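CocE/NonD family hydrolase (Staphylococcus aureus subsp. aureus COL, PDB 3III) probably hydrolyses ester or amide bonds, as a CocE/NonD family alpha/beta hydrolase related to X-Pro dipeptidyl-peptidases. Local coordinates at residues L195-E201 and G272-G277; D50-Y55 and R126-K132. All blocks are in the same frame, centred on the assembly; numbering follows the deposited sequence.

Contact 1 (L195-E201 and G272-G277)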
loop_
_atom_site.group_PDB
_atom_site.type_symbol
_atom_site.label_atom_id
_atom_site.label_comp_id
_atom_site.label_asym_id
_atom_site.label_seq_id
_atom_site.Cartn_x
_atom_site.Cartn_y
_atom_site.Cartn_z
ATOM N N LEU A 195 -1.637 3.735 0.587
ATOM C CA LEU A 195 -2.723 4.063 -0.303
ATOM C C LEU A 195 -3.017 5.565 -0.267
ATOM O O LEU A 195 -2.525 6.295 0.580
ATOM C CB LEU A 195 -3.991 3.271 0.079
ATOM C CG LEU A 195 -4.619 3.505 1.467
ATOM C CD1 LEU A 195 -5.590 4.626 1.474
ATOM C CD2 LEU A 195 -5.293 2.172 1.941
ATOM N N ASN A 196 -3.826 6.018 -1.210
ATOM C CA ASN A 196 -4.284 7.390 -1.195
ATOM C C ASN A 196 -5.648 7.653 -1.867
ATOM O O ASN A 196 -6.010 8.781 -2.082
ATOM C CB ASN A 196 -3.186 8.278 -1.748
ATOM C CG ASN A 196 -2.644 7.773 -3.026
ATOM O OD1 ASN A 196 -3.358 7.658 -3.994
ATOM N ND2 ASN A 196 -1.362 7.387 -3.021
ATOM N N ASP A 197 -6.402 6.585 -2.146
ATOM C CA ASP A 197 -7.766 6.644 -2.673
ATOM C C ASP A 197 -8.569 5.558 -1.991
ATOM O O ASP A 197 -8.557 4.422 -2.400
ATOM C CB ASP A 197 -7.768 6.468 -4.191
ATOM C CG ASP A 197 -9.183 6.618 -4.826
ATOM O OD1 ASP A 197 -10.221 6.545 -4.103
ATOM O OD2 ASP A 197 -9.221 6.733 -6.091
HETATM N N MSE A 198 -9.218 5.903 -0.896
HETATM C CA MSE A 198 -9.847 4.904 -0.051
HETATM C C MSE A 198 -10.893 4.111 -0.788
HETATM O O MSE A 198 -10.992 2.899 -0.576
HETATM C CB MSE A 198 -10.491 5.539 1.192
HETATM C CG MSE A 198 -9.503 5.947 2.204
HETATM SE SE MSE A 198 -10.378 6.707 3.832
HETATM C CE MSE A 198 -11.188 4.973 4.502
ATOM N N TYR A 199 -11.716 4.770 -1.599
ATOM C CA TYR A 199 -12.759 4.047 -2.303
ATOM C C TYR A 199 -12.204 2.900 -3.191
ATOM O O TYR A 199 -12.771 1.834 -3.262
ATOM C CB TYR A 199 -13.583 5.013 -3.180
ATOM C CG TYR A 199 -14.679 4.304 -3.841
ATOM C CD1 TYR A 199 -15.890 4.090 -3.182
ATOM C CD2 TYR A 199 -14.517 3.782 -5.123
ATOM C CE1 TYR A 199 -16.944 3.335 -3.815
ATOM C CE2 TYR A 199 -15.514 3.079 -5.727
ATOM C CZ TYR A 199 -16.738 2.859 -5.085
ATOM O OH TYR A 199 -17.713 2.113 -5.727
ATOM N N ARG A 200 -11.105 3.146 -3.881
ATOM C CA ARG A 200 -10.579 2.201 -4.838
ATOM C C ARG A 200 -9.634 1.229 -4.233
ATOM O O ARG A 200 -9.303 0.229 -4.904
ATOM C CB ARG A 200 -9.888 2.914 -6.003
ATOM C CG ARG A 200 -10.874 3.526 -6.987
ATOM C CD ARG A 200 -10.135 4.234 -8.176
ATOM N NE ARG A 200 -11.129 4.824 -9.069
ATOM C CZ ARG A 200 -11.788 5.940 -8.824
ATOM N NH1 ARG A 200 -11.521 6.636 -7.732
ATOM N NH2 ARG A 200 -12.717 6.363 -9.678
ATOM N N GLU A 201 -9.132 1.518 -3.028
ATOM C CA GLU A 201 -7.959 0.793 -2.528
ATOM C C GLU A 201 -8.180 -0.016 -1.274
ATOM O O GLU A 201 -7.490 -1.007 -1.107
ATOM C CB GLU A 201 -6.718 1.688 -2.457
ATOM C CG GLU A 201 -6.452 2.227 -3.886
ATOM C CD GLU A 201 -5.473 3.354 -4.053
ATOM O OE1 GLU A 201 -5.055 3.974 -3.044
ATOM O OE2 GLU A 201 -5.150 3.652 -5.250
ATOM N N GLY A 272 -4.298 -5.112 -2.850
ATOM C CA GLY A 272 -5.515 -5.094 -2.052
ATOM C C GLY A 272 -5.506 -4.119 -0.910
ATOM O O GLY A 272 -6.543 -3.873 -0.269
ATOM N N LEU A 273 -4.336 -3.552 -0.616
ATOM C CA LEU A 273 -4.264 -2.450 0.345
ATOM C C LEU A 273 -3.380 -1.334 -0.254
ATOM O O LEU A 273 -3.900 -0.518 -1.002
ATOM C CB LEU A 273 -3.766 -2.920 1.712
ATOM C CG LEU A 273 -3.881 -1.866 2.831
ATOM C CD1 LEU A 273 -5.334 -1.404 3.028
ATOM C CD2 LEU A 273 -3.286 -2.439 4.134
ATOM N N HIS A 274 -2.086 -1.311 0.020
ATOM C CA HIS A 274 -1.261 -0.151 -0.365
ATOM C C HIS A 274 -0.679 -0.110 -1.778
ATOM O O HIS A 274 -0.206 0.945 -2.223
ATOM C CB HIS A 274 -0.155 0.096 0.661
ATOM C CG HIS A 274 -0.656 0.283 2.060
ATOM N ND1 HIS A 274 -1.563 1.260 2.411
ATOM C CD2 HIS A 274 -0.407 -0.429 3.188
ATOM C CE1 HIS A 274 -1.800 1.177 3.711
ATOM N NE2 HIS A 274 -1.116 0.153 4.205
ATOM N N ASN A 275 -0.626 -1.244 -2.464
ATOM C CA ASN A 275 0.106 -1.348 -3.717
ATOM C C ASN A 275 -0.392 -0.352 -4.760
ATOM O O ASN A 275 0.399 0.412 -5.278
ATOM C CB ASN A 275 0.121 -2.823 -4.169
ATOM C CG ASN A 275 0.322 -3.018 -5.658
ATOM O OD1 ASN A 275 -0.447 -2.501 -6.444
ATOM N ND2 ASN A 275 1.335 -3.831 -6.044
ATOM N N ARG A 276 -1.694 -0.322 -5.032
ATOM C CA ARG A 276 -2.203 0.502 -6.127
ATOM C C ARG A 276 -1.819 1.951 -5.934
ATOM O O ARG A 276 -1.338 2.604 -6.866
ATOM C CB ARG A 276 -3.716 0.377 -6.272
ATOM C CG ARG A 276 -4.296 1.186 -7.387
ATOM C CD ARG A 276 -5.796 0.950 -7.544
ATOM N NE ARG A 276 -6.323 1.661 -8.703
ATOM C CZ ARG A 276 -6.546 2.965 -8.761
ATOM N NH1 ARG A 276 -6.353 3.748 -7.693
ATOM N NH2 ARG A 276 -6.997 3.498 -9.891
ATOM N N GLY A 277 -2.071 2.460 -4.734
ATOM C CA GLY A 277 -1.871 3.870 -4.425
ATOM C C GLY A 277 -0.417 4.253 -4.224
ATOM O O GLY A 277 -0.062 5.408 -4.426
HETATM O O HOH W 1 -6.732 6.689 -7.372
#

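Contact 2 (D50-Y55 and R126-K132)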
loop_
_atom_site.group_PDB
_atom_site.type_symbol
_atom_site.label_atom_id
_atom_site.label_comp_id
_atom_site.label_asym_id
_atom_site.label_seq_id
_atom_site.Cartn_x
_atom_site.Cartn_y
_atom_site.Cartn_z
ATOM N N ASP A 50 -7.921 25.798 15.602
ATOM C CA ASP A 50 -9.171 25.818 16.375
ATOM C C ASP A 50 -9.026 25.667 17.900
ATOM O O ASP A 50 -10.038 25.631 18.603
ATOM C CB ASP A 50 -10.170 24.795 15.846
ATOM C CG ASP A 50 -9.791 23.366 16.161
ATOM O OD1 ASP A 50 -8.729 23.081 16.735
ATOM O OD2 ASP A 50 -10.587 22.495 15.811
ATOM N N GLY A 51 -7.788 25.601 18.399
ATOM C CA GLY A 51 -7.515 25.433 19.833
ATOM C C GLY A 51 -7.292 23.992 20.248
ATOM O O GLY A 51 -6.837 23.742 21.332
ATOM N N GLU A 52 -7.601 23.021 19.404
ATOM C CA GLU A 52 -7.342 21.627 19.763
ATOM C C GLU A 52 -5.846 21.395 19.998
ATOM O O GLU A 52 -4.984 21.881 19.231
ATOM C CB GLU A 52 -7.860 20.662 18.698
ATOM C CG GLU A 52 -7.666 19.124 19.059
ATOM C CD GLU A 52 -8.764 18.608 20.009
ATOM O OE1 GLU A 52 -9.664 19.395 20.376
ATOM O OE2 GLU A 52 -8.738 17.418 20.355
ATOM N N LYS A 53 -5.544 20.620 21.041
ATOM C CA LYS A 53 -4.176 20.196 21.289
ATOM C C LYS A 53 -3.868 18.823 20.721
ATOM O O LYS A 53 -4.619 17.901 20.917
ATOM C CB LYS A 53 -3.886 20.263 22.790
ATOM C CG LYS A 53 -3.568 21.724 23.240
ATOM C CD LYS A 53 -3.394 21.782 24.728
ATOM C CE LYS A 53 -2.924 23.155 25.189
ATOM N NZ LYS A 53 -3.255 23.344 26.639
ATOM N N LEU A 54 -2.759 18.693 20.010
ATOM C CA LEU A 54 -2.249 17.397 19.581
ATOM C C LEU A 54 -1.037 17.069 20.436
ATOM O O LEU A 54 -0.222 17.978 20.764
ATOM C CB LEU A 54 -1.834 17.406 18.107
ATOM C CG LEU A 54 -2.862 16.886 17.115
ATOM C CD1 LEU A 54 -4.234 17.495 17.314
ATOM C CD2 LEU A 54 -2.346 17.017 15.697
ATOM N N TYR A 55 -0.927 15.806 20.795
ATOM C CA TYR A 55 0.128 15.306 21.661
ATOM C C TYR A 55 1.234 14.634 20.898
ATOM O O TYR A 55 0.995 13.870 19.971
ATOM C CB TYR A 55 -0.433 14.390 22.760
ATOM C CG TYR A 55 -1.340 15.182 23.686
ATOM C CD1 TYR A 55 -0.884 15.648 24.914
ATOM C CD2 TYR A 55 -2.642 15.477 23.305
ATOM C CE1 TYR A 55 -1.718 16.426 25.737
ATOM C CE2 TYR A 55 -3.446 16.247 24.085
ATOM C CZ TYR A 55 -2.987 16.713 25.298
ATOM O OH TYR A 55 -3.833 17.421 26.084
ATOM N N ARG A 126 -5.206 14.190 15.688
ATOM C CA ARG A 126 -6.469 14.533 16.352
ATOM C C ARG A 126 -7.313 13.272 16.548
ATOM O O ARG A 126 -7.444 12.433 15.646
ATOM C CB ARG A 126 -7.251 15.528 15.529
ATOM C CG ARG A 126 -8.468 16.099 16.231
ATOM C CD ARG A 126 -9.277 17.005 15.309
ATOM N NE ARG A 126 -8.535 18.188 14.884
ATOM C CZ ARG A 126 -8.824 19.441 15.217
ATOM N NH1 ARG A 126 -9.873 19.730 15.989
ATOM N NH2 ARG A 126 -8.072 20.436 14.757
ATOM N N GLY A 127 -7.924 13.196 17.731
ATOM C CA GLY A 127 -8.753 12.052 18.131
ATOM C C GLY A 127 -8.018 10.900 18.808
ATOM O O GLY A 127 -8.658 9.966 19.325
ATOM N N SER A 128 -6.686 10.945 18.773
ATOM C CA SER A 128 -5.852 9.933 19.368
ATOM C C SER A 128 -5.040 10.511 20.516
ATOM O O SER A 128 -4.799 11.713 20.617
ATOM C CB SER A 128 -4.929 9.288 18.314
ATOM O OG SER A 128 -3.876 10.180 17.947
ATOM N N ASP A 129 -4.638 9.609 21.392
ATOM C CA ASP A 129 -3.946 9.930 22.628
ATOM C C ASP A 129 -4.853 10.803 23.498
ATOM O O ASP A 129 -6.035 10.496 23.639
ATOM C CB ASP A 129 -2.569 10.535 22.378
ATOM C CG ASP A 129 -1.700 10.466 23.596
ATOM O OD1 ASP A 129 -1.291 9.344 23.962
ATOM O OD2 ASP A 129 -1.464 11.512 24.231
ATOM N N LYS A 130 -4.336 11.892 24.039
ATOM C CA LYS A 130 -5.135 12.720 24.947
ATOM C C LYS A 130 -6.074 13.659 24.175
ATOM O O LYS A 130 -6.914 14.319 24.778
ATOM C CB LYS A 130 -4.211 13.418 25.964
ATOM C CG LYS A 130 -3.595 12.324 26.904
ATOM C CD LYS A 130 -2.580 12.810 27.884
ATOM C CE LYS A 130 -1.228 12.917 27.240
ATOM N NZ LYS A 130 -0.728 11.589 26.678
ATOM N N SER A 131 -5.984 13.677 22.843
ATOM C CA SER A 131 -6.968 14.397 22.048
ATOM C C SER A 131 -8.226 13.563 21.928
ATOM O O SER A 131 -8.185 12.435 21.441
ATOM C CB SER A 131 -6.465 14.711 20.632
ATOM O OG SER A 131 -7.526 15.246 19.850
ATOM N N LYS A 132 -9.354 14.136 22.324
ATOM C CA LYS A 132 -10.652 13.485 22.152
ATOM C C LYS A 132 -11.467 14.235 21.095
ATOM O O LYS A 132 -12.699 14.196 21.108
ATOM C CB LYS A 132 -11.443 13.380 23.483
ATOM C CG LYS A 132 -10.741 12.656 24.615
ATOM C CD LYS A 132 -10.237 11.256 24.207
ATOM C CE LYS A 132 -8.998 10.782 25.015
ATOM N NZ LYS A 132 -8.625 9.334 24.624
HETATM O O HOH W 2 -7.876 23.552 13.743
HETATM O O HOH W 3 -9.758 16.947 23.061
HETATM O O HOH W 4 -3.122 13.920 20.089
#

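Contact 1 (L195-E201 and G272-G277)
Glu201 and Arg276 meet in a buried salt bridge, Glu201 OE2 lying 2.7 Å from Arg276 NH1. The oxygen sits close to the guanidinium plane but receives the N-H on its anti side, the carboxylate and guanidinium planes being 53° apart. Arg276 reaches it with CG anti to its backbone N (chi1 -179°) and an extended chain whose methylenes run past the carboxylate. Glutamate suits this place because its other oxygen works too: Glu201 OE1 accepts from Asn196 N at 3.0 Å and from Asp197 N, tying the loop back onto the helix whose N-cap position Asp197 occupies. Gly277, with no side chain, lets the backbones close in until its CA is 4.2 Å from Leu195 CA, and its O takes a bond from Asn196 ND2 at 2.8 Å, from above the carbonyl plane. Both segments follow parallel strands of an alpha/beta-hydrolase sheet, 186-192 and 262-267. Here Leu195 N gives a hydrogen bond to His274 ND1 at 3.1 Å, leaving NE2 to Ser169 OG; Ser169 lies between strand 162-168 and helix 170-179, consistent with the nucleophile elbow of this fold. Further out, Arg200 CD packs over one guanidinium face of Arg276, while Arg200 NH1 holds Asp197 OD2 at 2.8 Å. Water 1 joins Asp197 OD2 to Arg276 NH1, and Glu495 forms a salt bridge with Arg276 NE.

Contact 2 (D50-Y55 and R126-K132)
Glu52 bends at chi2 (81°) to bring OE2 within 2.5 Å of Ser131 OG, which donates to its anti lone pair, in the tightly packed part of the contact. A small hydroxyl fits well here, since Ser131 OG also accepts from Gly127 N at 3.0 Å and bonds with Gly133 N, and so braces the loop. Buried Leu54 fills the inner side, its CD1 3.8 Å from Arg126 N. The loop contains a type II' turn from Ser128 to Ser131 and follows strand 119-124, the antiparallel neighbour of strand 53-60 in the mixed sheet of the hydrolase domain. Toward solvent the contact is looser at both ends. At one, exposed Asp50, in an Asx turn, takes Arg126 NH1 on the syn lone pair of OD2 at 2.9 Å, but the bonds from Arg126 NH2 are weak. Glu52 CB and CG lie over one face of this guanidinium, and Asp145 holds its NE from helix 140-154. At the other, Lys130 CB stands 3.6 Å from the Tyr55 ring centroid, 15° off its normal, in a CH-pi contact. The exposed lysine packs its methylenes on the ring without burying its charge, NZ pairing with Asp129 OD2 and Asp43.

Overall arrangement
Both contacts belong to the hydrolase domain and flank one mixed sheet, at very different depths: contact 1 joins two strand-to-helix connections, contact 2 the start of strand 53-60 and the loop after strand 119-124. The centre of contact 1 lies about 6 Å from the centre of the chain, beside the probable active site: the side chain of His274 is about 5 Å from a bound palmitic acid, consistent with a pocket there that can take an acyl chain. The centre of contact 2, at the surface, lies about 27 Å from the centre of the chain. The two contact centres are 27 Å apart, with about 13 Å between nearest atoms, so neither touches the other. Contact 2 closes in sequence before contact 1 opens.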